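Local coordinates for alpha-(N-acetylaminomethylene)succinic acid hydrolase (Mesorhizobium loti, PDB 3KXP), which catalyses the last step of vitamin B6 degradation, hydrolysing (E)-2-(acetamidomethylene)succinate to succinic semialdehyde, acetate, ammonia and carbon dioxide, at residues G126-L131 and P156-S161; V100-H105 and A145-T150; V183-Q188 and E197-G202. All coordinates share one frame; numbering follows the deposited sequence.

Interaction 1: G126-L131 and P156-S161; sequences GLIRTL and PDLVRS
Leu-158, just before strand 159-165, reaches Ile-128 and Arg-129 of helix 117-131. Its CB meets the methyl tips of both branches of Ile-128, with CD1 of Ile-128 4.1 Å and CG2 of Ile-128 4.2 Å away. CG of Leu-158 lies anti to its own carbonyl carbon (chi1 -59°), and with chi2 at 178° this sets CD1 against Arg-129. At the tip, CD1 of Leu-158 lies over one face of the Arg-129 guanidinium, 3.8 Å from NE of Arg-129. A methyl group thus rests on a flat charged group. The two side chains cross at about a right angle. The arginine chain is extended from CG to NE and runs past the leucine. Ile-128 also meets the backbone: its CD1 is 3.6 Å from O of Leu-158. No hydrogen bond joins the two segments, and the contact is van der Waals in character. Ile-128 is buried, while Arg-129 is exposed. The contact joins helix 117-131 of the alpha/beta hydrolase fold to the start of a central strand. Ile-128 also touches Leu-72 on strand 70-74, and the backbone of Leu-158 is hydrogen-bonded to Ala-136 at the start of neighbouring strand 136-141.

Interaction 2: V100-H105 and A145-T150; sequences VDQRGH and ARNSVT
Gln-102 and Asn-147 face each other with their CA atoms 10.0 Å apart, Gln-102 opening a type II beta turn to His-105 and Asn-147 lying on helix 143-154. This helix follows the nucleophile elbow of the alpha/beta hydrolase fold, where Ser-142 is the inferred nucleophile. The loop comes off the end of strand 96-100. The two amides bridge the gap from opposite directions. ND2 of Asn-147 donates to OE1 of Gln-102 at 2.9 Å, with an N-H...O angle of 155°. The amide planes stand 83° apart. OE1 lies in the plane of the asparagine amide, while ND2 sits above the plane of the glutamine carbonyl. The glutamine chain is extended beyond CG and spans to the helix. Its backbone N is hydrogen-bonded to NE2 of His-75. A second bond fixes the rotation of the asparagine amide: NH1 of Arg-146 lies in the carbonyl plane of Asn-147, 2.7 Å from OD1 of Asn-147. A leucine in place of Asn-147 would probably leave buried OE1 of Gln-102 without this donor and the Arg-146 guanidinium without one acceptor. On the turn, ND1 of His-105 donates to O of Arg-103 at 2.8 Å and keeps the ring against the backbone.

Interaction 3: V183-Q188 and E197-G202; sequences VNAGSQ and EAYLAG
A type I beta turn from Asn-184 to Ser-187, in the loop between helices 173-182 and 193-203, receives the ring of Tyr-199 from the second helix. Both lie in the helical region between strands 159-165 and 258-263, consistent with the cap of alpha/beta hydrolases. CG of Tyr-199 is anti to its backbone N (chi1 163°), and the ring extends from the helix to the turn. Its phenol end meets Ala-185 and Gly-186. CZ of Tyr-199 is 3.6 Å from CA of Gly-186, and OH of Tyr-199 is 3.6 Å from CB of Ala-185. The hydroxyl is also 3.2 Å from N of Gly-186, but the angle is too poor for a hydrogen bond. Over one face, NE2 of Gln-188 stands 4.0 Å above the plane of the Tyr-199 ring, offset toward its rim. The same nitrogen donates to O of Ala-185 at 2.9 Å, in the plane of that carbonyl, so a carbonyl of the turn helps to position the amide. Phe-190 meets the tyrosine ring as well. Contact between loop and helix thus rests on van der Waals packing around the ring, while the hydrogen bond to Gln-188 stays within the loop.

How the interactions relate
From the N terminus, interaction 2 opens at 100-105 and closes at 145-150. Before it closes, the chain runs through helix 117-131, where interaction 1 opens at 126-131. Interaction 1 closes at 156-161, after helix 143-154. The two contacts therefore cross along the chain. Their centres are about 13 Å apart, and they do not touch. Interaction 2 lies near the centre of the chain and links the loop after strand 96-100 to helix 143-154. Interaction 1 ties helix 117-131 to the start of strand 159-165. Interaction 3 follows in series and folds the loop 183-188 back on helix 193-203, with eight residues between its segments. Its centre is about 34 Å from that of interaction 1, on the opposite side of the chain's centre.

Interaction 1: G126-L131 and P156-S161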
loop_
_atom_site.group_PDB
_atom_site.type_symbol
_atom_site.label_atom_id
_atom_site.label_comp_id
_atom_site.label_asym_id
_atom_site.label_seq_id
_atom_site.Cartn_x
_atom_site.Cartn_y
_atom_site.Cartn_z
ATOM N N GLY A 126 26.506 -1.862 0.117
ATOM C CA GLY A 126 27.687 -2.205 -0.649
ATOM C C GLY A 126 27.335 -2.802 -1.997
ATOM O O GLY A 126 27.906 -2.430 -3.016
ATOM N N LEU A 127 26.376 -3.721 -2.003
ATOM C CA LEU A 127 25.952 -4.396 -3.224
ATOM C C LEU A 127 25.247 -3.446 -4.198
ATOM O O LEU A 127 25.440 -3.528 -5.415
ATOM C CB LEU A 127 25.050 -5.578 -2.848
ATOM C CG LEU A 127 24.597 -6.596 -3.895
ATOM C CD1 LEU A 127 23.490 -5.996 -4.707
ATOM C CD2 LEU A 127 25.760 -7.026 -4.774
ATOM N N ILE A 128 24.434 -2.539 -3.677
ATOM C CA ILE A 128 23.758 -1.598 -4.548
ATOM C C ILE A 128 24.811 -0.697 -5.200
ATOM O O ILE A 128 24.756 -0.441 -6.401
ATOM C CB ILE A 128 22.724 -0.759 -3.764
ATOM C CG1 ILE A 128 21.621 -1.682 -3.230
ATOM C CG2 ILE A 128 22.100 0.301 -4.677
ATOM C CD1 ILE A 128 20.678 -1.018 -2.268
ATOM N N ARG A 129 25.776 -0.232 -4.411
ATOM C CA ARG A 129 26.848 0.617 -4.936
ATOM C C ARG A 129 27.683 -0.131 -5.974
ATOM O O ARG A 129 27.974 0.400 -7.045
ATOM C CB ARG A 129 27.773 1.079 -3.810
ATOM C CG ARG A 129 27.224 2.208 -2.978
ATOM C CD ARG A 129 27.907 2.239 -1.631
ATOM N NE ARG A 129 27.396 3.305 -0.779
ATOM C CZ ARG A 129 27.592 3.359 0.533
ATOM N NH1 ARG A 129 28.283 2.401 1.136
ATOM N NH2 ARG A 129 27.109 4.375 1.240
ATOM N N THR A 130 28.063 -1.364 -5.649
ATOM C CA THR A 130 28.876 -2.176 -6.545
ATOM C C THR A 130 28.165 -2.491 -7.854
ATOM O O THR A 130 28.799 -2.556 -8.906
ATOM C CB THR A 130 29.296 -3.492 -5.869
ATOM O OG1 THR A 130 30.076 -3.191 -4.707
ATOM C CG2 THR A 130 30.125 -4.350 -6.819
ATOM N N LEU A 131 26.855 -2.685 -7.798
ATOM C CA LEU A 131 26.105 -2.985 -9.010
ATOM C C LEU A 131 25.938 -1.723 -9.840
ATOM O O LEU A 131 25.743 -1.788 -11.051
ATOM C CB LEU A 131 24.730 -3.554 -8.664
ATOM C CG LEU A 131 24.689 -4.928 -7.993
ATOM C CD1 LEU A 131 23.234 -5.316 -7.758
ATOM C CD2 LEU A 131 25.391 -5.960 -8.875
ATOM N N PRO A 156 18.836 5.975 2.580
ATOM C CA PRO A 156 17.699 6.525 1.838
ATOM C C PRO A 156 17.907 6.593 0.331
ATOM O O PRO A 156 17.073 6.123 -0.444
ATOM C CB PRO A 156 17.544 7.917 2.443
ATOM C CG PRO A 156 17.922 7.693 3.854
ATOM C CD PRO A 156 19.148 6.820 3.747
ATOM N N ASP A 157 19.027 7.183 -0.071
ATOM C CA ASP A 157 19.356 7.362 -1.481
ATOM C C ASP A 157 19.583 6.083 -2.290
ATOM O O ASP A 157 19.320 6.049 -3.492
ATOM C CB ASP A 157 20.585 8.274 -1.596
ATOM C CG ASP A 157 20.333 9.678 -1.037
ATOM O OD1 ASP A 157 21.302 10.459 -0.919
ATOM O OD2 ASP A 157 19.168 10.010 -0.719
ATOM N N LEU A 158 20.061 5.031 -1.642
ATOM C CA LEU A 158 20.323 3.783 -2.345
ATOM C C LEU A 158 19.079 2.923 -2.589
ATOM O O LEU A 158 19.087 2.033 -3.442
ATOM C CB LEU A 158 21.371 2.971 -1.573
ATOM C CG LEU A 158 22.715 3.677 -1.385
ATOM C CD1 LEU A 158 23.661 2.805 -0.560
ATOM C CD2 LEU A 158 23.312 3.983 -2.758
ATOM N N VAL A 159 18.008 3.185 -1.847
ATOM C CA VAL A 159 16.804 2.385 -1.997
ATOM C C VAL A 159 15.534 3.163 -2.306
ATOM O O VAL A 159 15.179 4.136 -1.635
ATOM C CB VAL A 159 16.602 1.470 -0.754
ATOM C CG1 VAL A 159 17.189 2.129 0.466
ATOM C CG2 VAL A 159 15.127 1.155 -0.546
ATOM N N ARG A 160 14.863 2.702 -3.350
ATOM C CA ARG A 160 13.628 3.289 -3.845
ATOM C C ARG A 160 12.418 2.944 -2.974
ATOM O O ARG A 160 11.621 3.816 -2.628
ATOM C CB ARG A 160 13.408 2.802 -5.280
ATOM C CG ARG A 160 12.053 3.111 -5.874
ATOM C CD ARG A 160 11.998 2.622 -7.318
ATOM N NE ARG A 160 10.631 2.314 -7.729
ATOM C CZ ARG A 160 10.278 1.933 -8.952
ATOM N NH1 ARG A 160 11.191 1.810 -9.908
ATOM N NH2 ARG A 160 9.003 1.670 -9.212
ATOM N N SER A 161 12.295 1.670 -2.619
ATOM C CA SER A 161 11.178 1.207 -1.814
ATOM C C SER A 161 11.426 -0.200 -1.298
ATOM O O SER A 161 12.265 -0.934 -1.827
ATOM C CB SER A 161 9.898 1.221 -2.645
ATOM O OG SER A 161 10.080 0.490 -3.842
#

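Interaction 2: V100-H105 and A145-T150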
loop_
_atom_site.group_PDB
_atom_site.type_symbol
_atom_site.label_atom_id
_atom_site.label_comp_id
_atom_site.label_asym_id
_atom_site.label_seq_id
_atom_site.Cartn_x
_atom_site.Cartn_y
_atom_site.Cartn_z
ATOM N N VAL A 100 19.784 -12.347 -3.708
ATOM C CA VAL A 100 21.081 -12.395 -3.043
ATOM C C VAL A 100 21.211 -13.420 -1.931
ATOM O O VAL A 100 20.386 -13.469 -1.015
ATOM C CB VAL A 100 21.433 -11.018 -2.410
ATOM C CG1 VAL A 100 22.812 -11.058 -1.797
ATOM C CG2 VAL A 100 21.324 -9.917 -3.453
ATOM N N ASP A 101 22.251 -14.242 -2.010
ATOM C CA ASP A 101 22.511 -15.197 -0.946
ATOM C C ASP A 101 23.159 -14.283 0.075
ATOM O O ASP A 101 24.190 -13.674 -0.204
ATOM C CB ASP A 101 23.501 -16.271 -1.402
ATOM C CG ASP A 101 22.829 -17.384 -2.175
ATOM O OD1 ASP A 101 23.542 -18.247 -2.730
ATOM O OD2 ASP A 101 21.577 -17.398 -2.214
ATOM N N GLN A 102 22.560 -14.146 1.247
ATOM C CA GLN A 102 23.156 -13.250 2.217
ATOM C C GLN A 102 24.272 -13.923 3.010
ATOM O O GLN A 102 24.385 -15.150 3.023
ATOM C CB GLN A 102 22.063 -12.685 3.115
ATOM C CG GLN A 102 21.025 -11.931 2.295
ATOM C CD GLN A 102 19.792 -11.583 3.082
ATOM O OE1 GLN A 102 19.687 -10.493 3.654
ATOM N NE2 GLN A 102 18.848 -12.516 3.134
ATOM N N ARG A 103 25.111 -13.109 3.644
ATOM C CA ARG A 103 26.227 -13.627 4.415
ATOM C C ARG A 103 25.817 -14.781 5.318
ATOM O O ARG A 103 24.770 -14.745 5.968
ATOM C CB ARG A 103 26.858 -12.517 5.254
ATOM C CG ARG A 103 25.975 -11.986 6.370
ATOM C CD ARG A 103 26.805 -11.127 7.297
ATOM N NE ARG A 103 27.481 -10.068 6.553
ATOM C CZ ARG A 103 28.619 -9.499 6.927
ATOM N NH1 ARG A 103 29.160 -8.541 6.186
ATOM N NH2 ARG A 103 29.225 -9.900 8.031
ATOM N N GLY A 104 26.661 -15.808 5.347
ATOM C CA GLY A 104 26.402 -16.979 6.163
ATOM C C GLY A 104 25.519 -17.994 5.458
ATOM O O GLY A 104 25.345 -19.113 5.944
ATOM N N HIS A 105 24.983 -17.618 4.296
ATOM C CA HIS A 105 24.079 -18.496 3.556
ATOM C C HIS A 105 24.539 -18.840 2.141
ATOM O O HIS A 105 25.497 -18.270 1.621
ATOM C CB HIS A 105 22.688 -17.856 3.445
ATOM C CG HIS A 105 22.089 -17.439 4.756
ATOM N ND1 HIS A 105 22.601 -16.409 5.519
ATOM C CD2 HIS A 105 20.988 -17.881 5.410
ATOM C CE1 HIS A 105 21.837 -16.232 6.582
ATOM N NE2 HIS A 105 20.852 -17.111 6.540
ATOM N N ALA A 145 13.579 -9.131 5.108
ATOM C CA ALA A 145 12.715 -7.971 5.334
ATOM C C ALA A 145 13.320 -7.063 6.404
ATOM O O ALA A 145 13.401 -5.849 6.227
ATOM C CB ALA A 145 11.309 -8.422 5.756
ATOM N N ARG A 146 13.737 -7.652 7.515
ATOM C CA ARG A 146 14.351 -6.880 8.586
ATOM C C ARG A 146 15.587 -6.150 8.041
ATOM O O ARG A 146 15.796 -4.974 8.316
ATOM C CB ARG A 146 14.736 -7.809 9.739
ATOM C CG ARG A 146 15.485 -7.119 10.860
ATOM C CD ARG A 146 16.984 -7.174 10.621
ATOM N NE ARG A 146 17.620 -7.680 11.822
ATOM C CZ ARG A 146 18.689 -8.462 11.844
ATOM N NH1 ARG A 146 19.273 -8.844 10.716
ATOM N NH2 ARG A 146 19.154 -8.882 13.009
ATOM N N ASN A 147 16.387 -6.854 7.245
ATOM C CA ASN A 147 17.580 -6.265 6.670
ATOM C C ASN A 147 17.257 -5.119 5.722
ATOM O O ASN A 147 17.888 -4.063 5.791
ATOM C CB ASN A 147 18.406 -7.326 5.930
ATOM C CG ASN A 147 18.992 -8.364 6.872
ATOM O OD1 ASN A 147 19.087 -8.130 8.076
ATOM N ND2 ASN A 147 19.400 -9.511 6.327
ATOM N N SER A 148 16.275 -5.317 4.845
ATOM C CA SER A 148 15.913 -4.279 3.889
ATOM C C SER A 148 15.414 -2.988 4.533
ATOM O O SER A 148 15.815 -1.900 4.127
ATOM C CB SER A 148 14.866 -4.797 2.909
ATOM O OG SER A 148 15.415 -5.796 2.078
ATOM N N VAL A 149 14.546 -3.094 5.533
ATOM C CA VAL A 149 14.030 -1.896 6.183
ATOM C C VAL A 149 15.155 -1.161 6.921
ATOM O O VAL A 149 15.182 0.072 6.945
ATOM C CB VAL A 149 12.886 -2.237 7.154
ATOM C CG1 VAL A 149 12.378 -0.967 7.839
ATOM C CG2 VAL A 149 11.750 -2.919 6.389
ATOM N N THR A 150 16.086 -1.914 7.511
ATOM C CA THR A 150 17.218 -1.304 8.211
ATOM C C THR A 150 18.075 -0.560 7.177
ATOM O O THR A 150 18.507 0.566 7.404
ATOM C CB THR A 150 18.088 -2.367 8.919
ATOM O OG1 THR A 150 17.296 -3.065 9.887
ATOM C CG2 THR A 150 19.268 -1.710 9.633
#

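Interaction 3: V183-Q188 and E197-G202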
loop_
_atom_site.group_PDB
_atom_site.type_symbol
_atom_site.label_atom_id
_atom_site.label_comp_id
_atom_site.label_asym_id
_atom_site.label_seq_id
_atom_site.Cartn_x
_atom_site.Cartn_y
_atom_site.Cartn_z
ATOM N N VAL A 183 16.349 -23.246 14.508
ATOM C CA VAL A 183 17.131 -22.625 13.444
ATOM C C VAL A 183 18.182 -23.545 12.817
ATOM O O VAL A 183 18.428 -23.470 11.621
ATOM C CB VAL A 183 17.810 -21.337 13.946
ATOM C CG1 VAL A 183 18.861 -21.671 14.978
ATOM C CG2 VAL A 183 18.402 -20.579 12.780
ATOM N N ASN A 184 18.791 -24.410 13.624
ATOM C CA ASN A 184 19.807 -25.338 13.130
ATOM C C ASN A 184 19.346 -26.787 13.145
ATOM O O ASN A 184 20.162 -27.709 13.171
ATOM C CB ASN A 184 21.092 -25.200 13.949
ATOM C CG ASN A 184 22.034 -24.151 13.382
ATOM O OD1 ASN A 184 22.778 -23.510 14.120
ATOM N ND2 ASN A 184 22.013 -23.982 12.061
ATOM N N ALA A 185 18.033 -26.977 13.132
ATOM C CA ALA A 185 17.450 -28.308 13.132
ATOM C C ALA A 185 17.817 -28.977 11.818
ATOM O O ALA A 185 17.718 -30.199 11.669
ATOM C CB ALA A 185 15.943 -28.207 13.263
ATOM N N GLY A 186 18.245 -28.156 10.862
ATOM C CA GLY A 186 18.622 -28.663 9.558
ATOM C C GLY A 186 20.095 -28.997 9.451
ATOM O O GLY A 186 20.518 -29.623 8.478
ATOM N N SER A 187 20.884 -28.585 10.441
ATOM C CA SER A 187 22.315 -28.862 10.420
ATOM C C SER A 187 22.566 -30.329 10.749
ATOM O O SER A 187 22.865 -30.677 11.889
ATOM C CB SER A 187 23.045 -27.971 11.423
ATOM O OG SER A 187 24.446 -28.143 11.307
ATOM N N GLN A 188 22.435 -31.180 9.736
ATOM C CA GLN A 188 22.627 -32.621 9.888
ATOM C C GLN A 188 23.019 -33.218 8.533
ATOM O O GLN A 188 22.951 -32.544 7.504
ATOM C CB GLN A 188 21.326 -33.276 10.366
ATOM C CG GLN A 188 20.164 -33.068 9.396
ATOM C CD GLN A 188 18.846 -33.646 9.891
ATOM O OE1 GLN A 188 18.643 -34.865 9.896
ATOM N NE2 GLN A 188 17.942 -32.768 10.315
ATOM N N GLU A 197 13.938 -33.391 1.384
ATOM C CA GLU A 197 12.567 -32.956 1.152
ATOM C C GLU A 197 11.646 -33.423 2.274
ATOM O O GLU A 197 10.778 -32.672 2.721
ATOM C CB GLU A 197 12.069 -33.485 -0.182
ATOM C CG GLU A 197 12.827 -32.929 -1.355
ATOM C CD GLU A 197 12.427 -33.590 -2.645
ATOM O OE1 GLU A 197 12.619 -34.819 -2.766
ATOM O OE2 GLU A 197 11.916 -32.885 -3.536
ATOM N N ALA A 198 11.832 -34.662 2.724
ATOM C CA ALA A 198 11.023 -35.189 3.818
ATOM C C ALA A 198 11.222 -34.266 5.012
ATOM O O ALA A 198 10.260 -33.831 5.642
ATOM C CB ALA A 198 11.462 -36.594 4.175
ATOM N N TYR A 199 12.479 -33.964 5.314
ATOM C CA TYR A 199 12.796 -33.082 6.422
ATOM C C TYR A 199 12.131 -31.713 6.256
ATOM O O TYR A 199 11.484 -31.210 7.174
ATOM C CB TYR A 199 14.307 -32.879 6.540
ATOM C CG TYR A 199 14.650 -31.684 7.398
ATOM C CD1 TYR A 199 14.359 -31.674 8.764
ATOM C CD2 TYR A 199 15.184 -30.528 6.828
ATOM C CE1 TYR A 199 14.590 -30.536 9.542
ATOM C CE2 TYR A 199 15.414 -29.389 7.593
ATOM C CZ TYR A 199 15.115 -29.396 8.944
ATOM O OH TYR A 199 15.320 -28.257 9.686
ATOM N N LEU A 200 12.300 -31.113 5.082
ATOM C CA LEU A 200 11.730 -29.802 4.819
ATOM C C LEU A 200 10.205 -29.809 4.863
ATOM O O LEU A 200 9.610 -28.996 5.555
ATOM C CB LEU A 200 12.246 -29.264 3.474
ATOM C CG LEU A 200 13.754 -28.939 3.438
ATOM C CD1 LEU A 200 14.200 -28.682 2.007
ATOM C CD2 LEU A 200 14.057 -27.730 4.325
ATOM N N ALA A 201 9.573 -30.724 4.140
ATOM C CA ALA A 201 8.113 -30.804 4.138
ATOM C C ALA A 201 7.584 -30.861 5.574
ATOM O O ALA A 201 6.539 -30.286 5.882
ATOM C CB ALA A 201 7.651 -32.037 3.364
ATOM N N GLY A 202 8.319 -31.553 6.445
ATOM C CA GLY A 202 7.916 -31.681 7.833
ATOM C C GLY A 202 8.133 -30.421 8.654
ATOM O O GLY A 202 7.354 -30.128 9.563
#